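Local coordinates for suppressor of fused family protein (Neisseria gonorrhoeae, PDB 3K5J) that is of unknown function but resembles the N-terminal domain of human Suppressor of fused and probably binds other proteins, at residues S112-F117 against I173-T178; I70-T75 against R106-Q111; L9-K14 against Q127-M132; I119-P124 against N134-W139. One frame throughout, in Å; residues are numbered along the deposited sequence.

Contact 1. Residues S112-F117 against I173-T178; sequences SSFRHF and INRAST. With SO4 (sulfate ion), chain D; SO4 (sulfate ion), chain E.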
# COMPACT_ATOMS: atom_id res chain seq x y z
N SER A 112 -11.36 -5.11 10.75
CA SER A 112 -12.04 -4.57 9.57
C SER A 112 -12.68 -5.70 8.77
O SER A 112 -12.24 -6.86 8.85
CB SER A 112 -11.03 -3.84 8.67
OG SER A 112 -11.62 -3.09 7.63
N SER A 113 -13.65 -5.33 7.94
CA SER A 113 -14.20 -6.25 6.96
C SER A 113 -13.55 -6.08 5.57
O SER A 113 -13.88 -6.83 4.63
CB SER A 113 -15.73 -6.03 6.77
OG SER A 113 -16.00 -4.81 6.11
N PHE A 114 -12.65 -5.10 5.41
CA PHE A 114 -12.12 -4.80 4.07
C PHE A 114 -10.97 -5.77 3.78
O PHE A 114 -10.01 -5.85 4.56
CB PHE A 114 -11.68 -3.35 3.95
CG PHE A 114 -12.65 -2.35 4.50
CD1 PHE A 114 -14.03 -2.58 4.51
CD2 PHE A 114 -12.21 -1.13 4.95
CE1 PHE A 114 -14.90 -1.64 5.06
CE2 PHE A 114 -13.10 -0.18 5.45
CZ PHE A 114 -14.45 -0.46 5.51
N ARG A 115 -11.10 -6.51 2.68
CA ARG A 115 -10.18 -7.58 2.29
C ARG A 115 -9.48 -7.31 0.97
O ARG A 115 -8.81 -8.21 0.45
CB ARG A 115 -10.97 -8.88 2.13
CG ARG A 115 -11.81 -9.27 3.31
CD ARG A 115 -12.71 -10.48 2.95
NE ARG A 115 -11.93 -11.71 2.83
CZ ARG A 115 -11.56 -12.47 3.85
NH1 ARG A 115 -11.98 -12.23 5.08
NH2 ARG A 115 -10.86 -13.54 3.60
N HIS A 116 -9.66 -6.12 0.40
CA HIS A 116 -9.05 -5.74 -0.86
C HIS A 116 -8.43 -4.36 -0.76
O HIS A 116 -8.97 -3.50 -0.09
CB HIS A 116 -10.08 -5.71 -2.00
CG HIS A 116 -10.78 -7.01 -2.24
ND1 HIS A 116 -11.87 -7.37 -1.49
CD2 HIS A 116 -10.55 -8.01 -3.13
CE1 HIS A 116 -12.30 -8.55 -1.92
NE2 HIS A 116 -11.52 -8.96 -2.91
N PHE A 117 -7.40 -4.15 -1.57
CA PHE A 117 -6.88 -2.82 -1.86
C PHE A 117 -7.14 -2.48 -3.31
O PHE A 117 -7.13 -3.35 -4.15
CB PHE A 117 -5.35 -2.78 -1.68
CG PHE A 117 -4.84 -3.08 -0.28
CD1 PHE A 117 -5.20 -2.28 0.81
CD2 PHE A 117 -3.88 -4.06 -0.08
CE1 PHE A 117 -4.66 -2.50 2.05
CE2 PHE A 117 -3.36 -4.29 1.16
CZ PHE A 117 -3.75 -3.51 2.24
N ILE A 173 -11.59 1.82 9.82
CA ILE A 173 -11.71 0.41 9.51
C ILE A 173 -13.15 -0.06 9.25
O ILE A 173 -13.36 -1.16 8.70
CB ILE A 173 -11.04 -0.53 10.54
CG1 ILE A 173 -11.75 -0.49 11.89
CG2 ILE A 173 -9.56 -0.15 10.71
CD1 ILE A 173 -11.30 -1.56 12.87
N ASN A 174 -14.11 0.79 9.61
CA ASN A 174 -15.55 0.52 9.43
C ASN A 174 -16.23 1.64 8.63
O ASN A 174 -17.43 1.87 8.79
CB ASN A 174 -16.24 0.33 10.80
CG ASN A 174 -17.70 -0.13 10.67
OD1 ASN A 174 -17.96 -1.07 9.92
ND2 ASN A 174 -18.63 0.49 11.44
N ARG A 175 -15.52 2.35 7.75
CA ARG A 175 -16.20 3.38 6.98
C ARG A 175 -17.34 2.78 6.17
O ARG A 175 -17.28 1.62 5.77
CB ARG A 175 -15.26 4.14 6.05
CG ARG A 175 -14.69 3.36 4.90
CD ARG A 175 -14.08 4.31 3.85
NE ARG A 175 -13.46 3.60 2.75
CZ ARG A 175 -14.09 3.12 1.68
NH1 ARG A 175 -15.42 3.28 1.49
NH2 ARG A 175 -13.39 2.47 0.76
N ALA A 176 -18.35 3.59 5.88
CA ALA A 176 -19.44 3.14 5.03
C ALA A 176 -18.96 2.89 3.62
O ALA A 176 -18.08 3.60 3.08
CB ALA A 176 -20.55 4.16 5.01
N SER A 177 -19.56 1.91 2.98
CA SER A 177 -19.40 1.78 1.52
C SER A 177 -19.94 2.98 0.79
O SER A 177 -20.89 3.62 1.25
CB SER A 177 -20.13 0.56 0.98
OG SER A 177 -19.43 -0.60 1.31
N THR A 178 -19.36 3.25 -0.38
CA THR A 178 -19.79 4.33 -1.27
C THR A 178 -20.69 3.87 -2.40
O THR A 178 -21.14 4.69 -3.21
CB THR A 178 -18.58 5.03 -1.90
OG1 THR A 178 -17.84 4.11 -2.74
CG2 THR A 178 -17.75 5.66 -0.83
S SO4 D . -20.09 -3.59 2.88
O1 SO4 D . -21.41 -4.15 2.77
O2 SO4 D . -19.37 -3.77 1.67
O3 SO4 D . -20.33 -2.14 3.10
O4 SO4 D . -19.36 -4.13 4.05
S SO4 E . -10.57 -11.42 -6.44
O1 SO4 E . -11.89 -12.03 -6.26
O2 SO4 E . -10.41 -11.29 -7.88
O3 SO4 E . -10.59 -10.08 -5.77
O4 SO4 E . -9.53 -12.34 -5.94
O HOH W 1 -15.34 -3.01 8.05
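Ser112 and Phe114 both turn to the carbonyl oxygen of Ile173, one with a hydroxyl and the other with a ring face. The hydroxyl of Ser112 donates from OG to Ile173 O at 2.8 Å, lying in the carbonyl plane on a lone pair, with a C=O...donor angle of 132°. This is possible because OG swings away from its own backbone N (chi1 -169°). The same OG receives the backbone N-H of Phe114 in a nearly straight bond of 3.2 Å (N-H...acceptor angle 168°), which makes an ST turn and gives the hydroxyl a second bond within its own segment. The turn belongs to the loop that leads into strand 116-120 of the central mixed sheet, and residues 173-178, in the loop after helix 156-166, pack against it. Phe114 lays one face over this polar pair: Ser112 OG and Ile173 O each stand 3.3 Å above the ring plane, offset toward the rim. Arg175 meets the far end of the ring, its CG 3.9 Å from Phe114 CZ, while its carbonyl O sits at the ring edge near the plane, 3.5 Å from Phe114 CZ. Beyond CG the Arg175 side chain runs extended to NE, and NH2 forms a salt bridge with Glu147. Water 1 donates to Ile173 O at 2.8 Å and accepts from Ser113 N, a second grip on that carbonyl. Between the backbones, Ser112 CB and Ile173 CB touch at 3.8 Å. A sulfate near Ser177, probably from the crystallisation liquor, is hydrogen-bonded to Thr146 OG1.

Contact 2. Residues I70-T75 against R106-Q111; sequences ISPFET and RPWVEQ
Trp108 reaches across to the end of strand 65-71 with the far corner of its six-membered ring. CZ3 comes within 3.6 Å of the carbonyl oxygen of Ile70, which lies at the ring edge near the plane, and CH2 touches Pro72 CD at 3.8 Å, the two side chains arriving from opposite directions. The indole gets there because CG sits between the backbone N and the carbonyl carbon (chi1 71°). This half of the contact is the close-packed one: Ile70 and Trp108 are buried, and the indole continues onto Pro142 of strand 135-143. Val109 CG2 lies 4.0 Å above one face of the indole, offset toward the rim, and so joins the buried half to the outer one. Residues 70-75 are where strand 65-71 gives way to the turn before helix 77-91, and residues 106-111 are the loop between strands 101-103 and 116-120, so the contact brings two connections of the mixed sheet together. Thr75 precedes the turn into helix 77-91, its OG1 hydrogen-bonded to Glu77 OE1; its CG2 reaches Val109 CG1 only at 4.2 Å. On the solvent side, the exposed Phe73 comes from the opposite direction to Val109, with CZ 3.9 Å from CG2. The turn that carries this ring is braced from within: Ser71 OG donates to Phe73 O at 2.7 Å, in the carbonyl plane, and His78 is a further partner of the hydroxyl. Val109 is also backed by Glu77 and His78 of helix 77-91.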
# COMPACT_ATOMS: atom_id res chain seq x y z
N ILE A 70 -1.44 3.06 4.53
CA ILE A 70 -1.60 4.09 5.58
C ILE A 70 -2.50 3.50 6.66
O ILE A 70 -3.64 3.13 6.38
CB ILE A 70 -2.17 5.45 5.06
CG1 ILE A 70 -1.54 5.87 3.73
CG2 ILE A 70 -2.06 6.52 6.15
CD1 ILE A 70 -2.21 7.12 3.12
N SER A 71 -1.98 3.35 7.87
CA SER A 71 -2.66 2.61 8.94
C SER A 71 -2.99 3.49 10.12
O SER A 71 -2.14 4.26 10.59
CB SER A 71 -1.79 1.46 9.42
OG SER A 71 -2.48 0.62 10.32
N PRO A 72 -4.19 3.32 10.68
CA PRO A 72 -4.54 4.11 11.87
C PRO A 72 -3.75 3.77 13.13
O PRO A 72 -3.69 4.58 14.07
CB PRO A 72 -6.06 3.83 12.03
CG PRO A 72 -6.29 2.56 11.38
CD PRO A 72 -5.34 2.51 10.21
N PHE A 73 -3.19 2.58 13.16
CA PHE A 73 -2.40 2.13 14.29
C PHE A 73 -1.24 1.26 13.82
O PHE A 73 -1.22 0.76 12.68
CB PHE A 73 -3.30 1.37 15.31
CG PHE A 73 -4.16 0.27 14.67
CD1 PHE A 73 -3.63 -0.97 14.35
CD2 PHE A 73 -5.51 0.49 14.45
CE1 PHE A 73 -4.44 -1.99 13.78
CE2 PHE A 73 -6.31 -0.51 13.85
CZ PHE A 73 -5.79 -1.73 13.56
N GLU A 74 -0.26 1.10 14.71
CA GLU A 74 0.87 0.22 14.47
C GLU A 74 0.41 -1.20 14.49
O GLU A 74 -0.29 -1.66 15.42
CB GLU A 74 1.90 0.41 15.59
CG GLU A 74 3.16 -0.36 15.39
CD GLU A 74 4.22 -0.08 16.45
OE1 GLU A 74 3.85 0.32 17.58
OE2 GLU A 74 5.42 -0.26 16.12
N THR A 75 0.83 -1.96 13.49
CA THR A 75 0.55 -3.38 13.45
C THR A 75 1.48 -4.09 12.47
O THR A 75 1.62 -3.66 11.34
CB THR A 75 -0.90 -3.70 13.08
OG1 THR A 75 -1.02 -5.11 12.93
CG2 THR A 75 -1.40 -2.98 11.85
N ARG A 106 -7.59 -11.90 3.48
CA ARG A 106 -7.98 -11.71 4.85
C ARG A 106 -8.23 -10.21 5.03
O ARG A 106 -7.87 -9.42 4.16
CB ARG A 106 -6.88 -12.18 5.79
CG ARG A 106 -5.65 -11.36 5.76
CD ARG A 106 -4.64 -11.96 6.72
NE ARG A 106 -3.50 -11.07 6.89
CZ ARG A 106 -2.39 -11.39 7.52
NH1 ARG A 106 -2.24 -12.67 7.99
NH2 ARG A 106 -1.44 -10.44 7.63
N PRO A 107 -8.84 -9.80 6.15
CA PRO A 107 -8.99 -8.38 6.39
C PRO A 107 -7.66 -7.66 6.47
O PRO A 107 -6.69 -8.20 7.03
CB PRO A 107 -9.73 -8.32 7.71
CG PRO A 107 -10.47 -9.63 7.75
CD PRO A 107 -9.51 -10.60 7.19
N TRP A 108 -7.61 -6.43 5.99
CA TRP A 108 -6.31 -5.71 5.98
C TRP A 108 -5.76 -5.51 7.39
O TRP A 108 -4.56 -5.53 7.58
CB TRP A 108 -6.42 -4.38 5.22
CG TRP A 108 -7.20 -3.29 5.84
CD1 TRP A 108 -8.54 -3.29 6.16
CD2 TRP A 108 -6.72 -1.97 6.18
NE1 TRP A 108 -8.90 -2.07 6.67
CE2 TRP A 108 -7.81 -1.24 6.69
CE3 TRP A 108 -5.47 -1.33 6.07
CZ2 TRP A 108 -7.67 0.09 7.13
CZ3 TRP A 108 -5.35 -0.03 6.47
CH2 TRP A 108 -6.42 0.66 7.04
N VAL A 109 -6.67 -5.23 8.34
CA VAL A 109 -6.39 -5.33 9.76
C VAL A 109 -7.55 -6.15 10.37
O VAL A 109 -8.70 -6.09 9.89
CB VAL A 109 -6.22 -3.98 10.43
CG1 VAL A 109 -5.04 -3.20 9.86
CG2 VAL A 109 -7.45 -3.11 10.35
N GLU A 110 -7.24 -6.90 11.44
CA GLU A 110 -8.13 -7.94 12.01
C GLU A 110 -9.58 -7.52 12.12
O GLU A 110 -10.47 -8.29 11.74
CB GLU A 110 -7.66 -8.40 13.42
CG GLU A 110 -8.49 -9.59 14.05
CD GLU A 110 -8.26 -9.75 15.55
OE1 GLU A 110 -7.48 -8.98 16.17
OE2 GLU A 110 -8.88 -10.67 16.14
N GLN A 111 -9.84 -6.36 12.69
CA GLN A 111 -11.25 -6.02 12.99
C GLN A 111 -12.03 -5.38 11.86
O GLN A 111 -13.21 -5.13 11.96
CB GLN A 111 -11.34 -5.17 14.26
CG GLN A 111 -10.92 -5.93 15.52
CD GLN A 111 -11.96 -6.98 15.90
OE1 GLN A 111 -13.14 -6.67 16.03
NE2 GLN A 111 -11.52 -8.22 16.04

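Contact 3. Residues L9-K14 against Q127-M132; sequences LSHLQK and QELEYM
His11 makes the direct hydrogen bond of this contact, giving its NE2-H to the carbonyl oxygen of Leu129 at 2.8 Å. The bond is fairly straight (N-H...acceptor angle 164°) and the oxygen lies in the imidazole plane, although the donor is tilted 28° from the plane of the carbonyl. With CG anti to the backbone N (chi1 178°), the ring projects from helix 2-15 into the end of helix 127-130. Two more carbonyls lie close to CE1, Glu128 O from the helix at 3.1 Å and Tyr131 O from the start of the following strand at 3.2 Å, an environment that would probably favour a positively polarised ring. Water 2 donates to His11 O and, weakly, to Glu128 O, adding a looser link between the backbones. At the surface Lys14 crosses Glu128 at about a right angle; their salt bridge is long, with NZ 3.9 Å from OE2, and doubtful, since each side chain has a second conformer. Packing takes over on the ring's face. Selenomethionine Met132 sets CB squarely above the centre of the His11 ring, a CH-pi contact with the carbon 3.7 Å from the centroid, and the chain runs on extended, bringing SE to 3.7 Å from His11 CB in one of its two conformers. Beside the hydrogen bond, Leu12 CD2 meets Leu129 CD1 at 3.8 Å. The imidazole also stacks with Phe137 of strand 135-143. In this way helix 2-15 is fastened to the short helix 127-130 and to strand 131-132, which pairs with strand 135-143 in the mixed sheet.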
# COMPACT_ATOMS: atom_id res chain seq x y z
N LEU A 9 14.75 4.45 1.17
CA LEU A 9 14.76 5.05 2.51
C LEU A 9 15.02 6.55 2.44
O LEU A 9 14.33 7.33 3.09
CB LEU A 9 15.80 4.39 3.39
CG LEU A 9 15.98 4.93 4.82
CD1 LEU A 9 14.66 5.00 5.58
CD2 LEU A 9 17.05 4.13 5.54
N SER A 10 15.99 6.95 1.61
CA SER A 10 16.31 8.39 1.45
C SER A 10 15.15 9.17 0.88
O SER A 10 14.88 10.28 1.29
CB SER A 10 17.52 8.53 0.54
OG SER A 10 18.68 8.10 1.22
N HIS A 11 14.45 8.56 -0.08
CA HIS A 11 13.26 9.15 -0.69
C HIS A 11 12.18 9.39 0.37
O HIS A 11 11.60 10.47 0.48
CB HIS A 11 12.76 8.24 -1.82
CG HIS A 11 11.51 8.74 -2.48
ND1 HIS A 11 11.46 9.90 -3.22
CD2 HIS A 11 10.27 8.20 -2.51
CE1 HIS A 11 10.23 10.05 -3.69
NE2 HIS A 11 9.49 9.04 -3.27
N LEU A 12 11.94 8.38 1.20
CA LEU A 12 10.94 8.51 2.24
C LEU A 12 11.35 9.51 3.32
O LEU A 12 10.54 10.28 3.80
CB LEU A 12 10.63 7.14 2.88
CG LEU A 12 10.20 6.01 1.97
CD1 LEU A 12 10.05 4.70 2.73
CD2 LEU A 12 8.94 6.40 1.18
N GLN A 13 12.64 9.48 3.68
CA GLN A 13 13.15 10.37 4.73
C GLN A 13 13.09 11.84 4.29
O GLN A 13 12.82 12.75 5.12
CB GLN A 13 14.56 9.97 5.14
CG GLN A 13 15.03 10.63 6.39
CD GLN A 13 14.22 10.27 7.63
OE1 GLN A 13 14.51 9.24 8.26
NE2 GLN A 13 13.20 11.10 8.02
N LYS A 14 13.33 12.09 3.01
CA LYS A 14 13.24 13.43 2.40
C LYS A 14 11.80 13.95 2.41
O LYS A 14 11.55 15.14 2.66
CB LYS A 14 13.76 13.40 0.95
CG LYS A 14 13.64 14.70 0.17
CD LYS A 14 13.90 14.50 -1.30
CE LYS A 14 13.25 15.60 -2.11
NZ LYS A 14 13.76 16.92 -1.68
N GLN A 127 3.01 14.30 -5.66
CA GLN A 127 4.02 13.91 -6.59
C GLN A 127 5.40 13.77 -5.97
O GLN A 127 6.21 12.97 -6.45
CB GLN A 127 4.10 14.91 -7.73
CG GLN A 127 4.95 14.43 -8.91
CD GLN A 127 5.07 15.48 -9.96
OE1 GLN A 127 5.76 16.49 -9.76
NE2 GLN A 127 4.36 15.29 -11.06
N GLU A 128 5.68 14.52 -4.90
CA GLU A 128 7.01 14.40 -4.26
C GLU A 128 7.25 13.00 -3.71
O GLU A 128 8.38 12.53 -3.69
CB GLU A 128 7.19 15.42 -3.12
CG GLU A 128 8.63 15.47 -2.55
CD GLU A 128 8.79 16.49 -1.44
OE1 GLU A 128 7.81 17.16 -1.09
OE2 GLU A 128 9.90 16.58 -0.92
N LEU A 129 6.18 12.34 -3.27
CA LEU A 129 6.26 10.94 -2.88
C LEU A 129 6.12 10.00 -4.09
O LEU A 129 6.84 9.02 -4.19
CB LEU A 129 5.23 10.60 -1.83
CG LEU A 129 5.32 9.14 -1.32
CD1 LEU A 129 6.63 8.87 -0.54
CD2 LEU A 129 4.09 8.75 -0.43
N GLU A 130 5.23 10.33 -5.02
CA GLU A 130 4.92 9.48 -6.17
C GLU A 130 6.15 9.02 -6.96
O GLU A 130 6.20 7.86 -7.34
CB GLU A 130 3.94 10.22 -7.09
CG GLU A 130 3.39 9.38 -8.25
CD GLU A 130 2.80 10.22 -9.36
OE1 GLU A 130 2.94 11.47 -9.32
OE2 GLU A 130 2.17 9.61 -10.23
N TYR A 131 7.06 9.94 -7.28
CA TYR A 131 8.22 9.62 -8.13
C TYR A 131 9.52 9.74 -7.39
O TYR A 131 9.81 10.75 -6.76
CB TYR A 131 8.29 10.56 -9.35
CG TYR A 131 7.42 10.11 -10.52
CD1 TYR A 131 6.07 10.46 -10.63
CD2 TYR A 131 7.96 9.37 -11.55
CE1 TYR A 131 5.31 10.02 -11.71
CE2 TYR A 131 7.19 8.91 -12.61
CZ TYR A 131 5.87 9.25 -12.71
OH TYR A 131 5.12 8.81 -13.81
N MSE A 132 10.32 8.70 -7.57
CA MSE A 132 11.75 8.66 -7.28
C MSE A 132 12.56 8.04 -8.43
O MSE A 132 12.46 6.88 -8.65
CB MSE A 132 11.95 7.68 -6.13
CG MSE A 132 13.32 7.43 -5.62
SE MSE A 132 13.51 5.86 -4.57
CE MSE A 132 13.48 4.37 -5.75
O HOH W 2 10.82 12.67 -1.32
O HOH W 3 9.82 17.13 1.57

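Contact 4. Residues I119-P124 against N134-W139; sequences ISLPYP and NVRFFW
Strands 116-120 and 135-143 are antiparallel neighbours in the central sheet, and the pairing of Ser120 with Trp139 is where the first of them ends. Ser120 and Trp139 form a hydrogen-bonded pair: Ser120 N donates to Trp139 O and Trp139 N to Ser120 O, each at 2.8 Å. Beyond Ser120 the chain leaves the sheet through an inverse gamma turn centred on Pro122, closed by Tyr123 N to Leu121 O, and it folds back over the indole of Trp139. A chi1 of 179° carries that indole out to meet residues 121-124. Pro124 crosses it at about a right angle, its CD over one face of the six-membered ring in a CH-pi contact 3.8 Å from the centroid. Leu121 O comes to the indole edge in plane, 3.5 Å from CE3, and Tyr123 CD2 meets CZ3 at 4.1 Å, with CZ3 near the plane of the tyrosine ring, at its edge. Phe68 and Tyr170 add further aromatic neighbours, making Trp139 the centre of a cluster on this face of the sheet. Phe138 points to the other face, where Ile119 CG2 reaches its CB at 3.8 Å. The guanidinium of Arg136 lies with its face over Phe138 CE1, which is 3.6 Å above its plane and central, while Leu121 CD2 approaches NH2; that NH2 is held by a salt bridge to Glu130. Against the Pro122 ring, Phe137 O is buried with no polar partner, Pro122 CG and CD each 3.5 Å from it.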
# COMPACT_ATOMS: atom_id res chain seq x y z
N ILE A 119 -5.17 -0.33 -6.06
CA ILE A 119 -3.84 0.28 -6.33
C ILE A 119 -4.10 1.66 -6.93
O ILE A 119 -4.71 1.78 -8.00
CB ILE A 119 -2.96 -0.59 -7.24
CG1 ILE A 119 -2.70 -1.96 -6.59
CG2 ILE A 119 -1.66 0.15 -7.52
CD1 ILE A 119 -2.00 -2.98 -7.43
N SER A 120 -3.70 2.68 -6.19
CA SER A 120 -4.04 4.07 -6.47
C SER A 120 -2.84 5.00 -6.53
O SER A 120 -1.78 4.71 -5.97
CB SER A 120 -4.99 4.57 -5.39
OG SER A 120 -6.14 3.74 -5.28
N LEU A 121 -3.02 6.14 -7.19
CA LEU A 121 -2.04 7.20 -7.08
C LEU A 121 -2.03 7.70 -5.63
O LEU A 121 -3.03 7.55 -4.90
CB LEU A 121 -2.35 8.34 -8.04
CG LEU A 121 -2.21 8.03 -9.51
CD1 LEU A 121 -2.75 9.15 -10.39
CD2 LEU A 121 -0.75 7.62 -9.89
N PRO A 122 -0.90 8.27 -5.17
CA PRO A 122 -0.72 8.55 -3.71
C PRO A 122 -1.35 9.91 -3.35
O PRO A 122 -0.66 10.84 -2.94
CB PRO A 122 0.80 8.52 -3.56
CG PRO A 122 1.31 9.01 -4.88
CD PRO A 122 0.39 8.33 -5.89
N TYR A 123 -2.66 9.99 -3.47
CA TYR A 123 -3.38 11.25 -3.29
C TYR A 123 -3.11 11.99 -1.97
O TYR A 123 -3.04 13.21 -1.97
CB TYR A 123 -4.88 11.04 -3.50
CG TYR A 123 -5.25 10.56 -4.89
CD1 TYR A 123 -4.97 11.34 -5.99
CD2 TYR A 123 -5.82 9.32 -5.10
CE1 TYR A 123 -5.32 10.90 -7.26
CE2 TYR A 123 -6.17 8.87 -6.35
CZ TYR A 123 -5.91 9.65 -7.45
OH TYR A 123 -6.24 9.17 -8.69
N PRO A 124 -2.91 11.26 -0.84
CA PRO A 124 -2.66 12.00 0.42
C PRO A 124 -1.35 12.77 0.47
O PRO A 124 -1.20 13.71 1.27
CB PRO A 124 -2.68 10.89 1.49
CG PRO A 124 -3.57 9.83 0.87
CD PRO A 124 -3.19 9.83 -0.56
N ASN A 134 13.26 6.44 -11.69
CA ASN A 134 12.89 5.10 -12.25
C ASN A 134 11.73 4.37 -11.56
O ASN A 134 11.27 3.35 -12.10
CB ASN A 134 14.02 4.08 -12.59
CG ASN A 134 15.05 4.64 -13.57
OD1 ASN A 134 14.69 5.16 -14.62
ND2 ASN A 134 16.33 4.51 -13.24
N VAL A 135 11.21 4.93 -10.45
CA VAL A 135 10.28 4.18 -9.63
C VAL A 135 9.17 5.04 -9.07
O VAL A 135 9.39 6.15 -8.62
CB VAL A 135 11.05 3.46 -8.48
CG1 VAL A 135 10.15 2.75 -7.52
CG2 VAL A 135 12.10 2.45 -9.08
N ARG A 136 7.96 4.49 -9.07
CA ARG A 136 6.83 5.18 -8.49
C ARG A 136 6.34 4.51 -7.22
O ARG A 136 6.64 3.36 -6.97
CB ARG A 136 5.73 5.19 -9.53
CG ARG A 136 6.11 5.99 -10.79
CD ARG A 136 5.06 5.84 -11.88
NE ARG A 136 3.91 6.69 -11.61
CZ ARG A 136 2.80 6.65 -12.35
NH1 ARG A 136 2.62 5.76 -13.32
NH2 ARG A 136 1.85 7.51 -12.09
N PHE A 137 5.62 5.27 -6.40
CA PHE A 137 5.06 4.80 -5.12
C PHE A 137 3.55 4.90 -5.17
O PHE A 137 2.99 6.00 -5.25
CB PHE A 137 5.62 5.64 -3.97
CG PHE A 137 7.08 5.30 -3.70
CD1 PHE A 137 8.09 5.80 -4.51
CD2 PHE A 137 7.40 4.46 -2.66
CE1 PHE A 137 9.38 5.38 -4.34
CE2 PHE A 137 8.72 4.07 -2.47
CZ PHE A 137 9.71 4.55 -3.30
N PHE A 138 2.92 3.74 -5.18
CA PHE A 138 1.47 3.63 -5.27
C PHE A 138 0.85 3.28 -3.92
O PHE A 138 1.42 2.55 -3.12
CB PHE A 138 1.03 2.58 -6.33
CG PHE A 138 1.40 2.91 -7.75
CD1 PHE A 138 1.65 4.20 -8.17
CD2 PHE A 138 1.58 1.89 -8.64
CE1 PHE A 138 1.96 4.45 -9.49
CE2 PHE A 138 1.93 2.15 -9.97
CZ PHE A 138 2.13 3.44 -10.36
N TRP A 139 -0.37 3.78 -3.72
CA TRP A 139 -1.14 3.63 -2.49
C TRP A 139 -2.06 2.42 -2.56
O TRP A 139 -2.84 2.26 -3.51
CB TRP A 139 -1.96 4.90 -2.31
CG TRP A 139 -2.83 4.99 -1.16
CD1 TRP A 139 -2.67 4.39 0.04
CD2 TRP A 139 -3.95 5.86 -1.02
NE1 TRP A 139 -3.63 4.80 0.93
CE2 TRP A 139 -4.44 5.71 0.29
CE3 TRP A 139 -4.61 6.74 -1.87
CZ2 TRP A 139 -5.52 6.43 0.77
CZ3 TRP A 139 -5.70 7.44 -1.41
CH2 TRP A 139 -6.14 7.28 -0.11

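Contact 4 lies nearest the centre of the chain and combines a sheet pairing with an aromatic cluster; contact 2 is buried too, but relies on apolar touches between connecting segments. Contacts 1 and 3 lie farther out, on opposite sides of the chain's centre, and are more polar, each focused on a side-chain bond to a backbone carbonyl. Contacts 1 and 4 share strand 116-120. Contacts 1 and 2 join where Phe114 O meets Trp108 N, contacts 2 and 4 where Ile70 packs on Trp139, and contacts 3 and 4 through Glu130, bonded to both Arg136 and Phe137. All four reach the same mixed sheet.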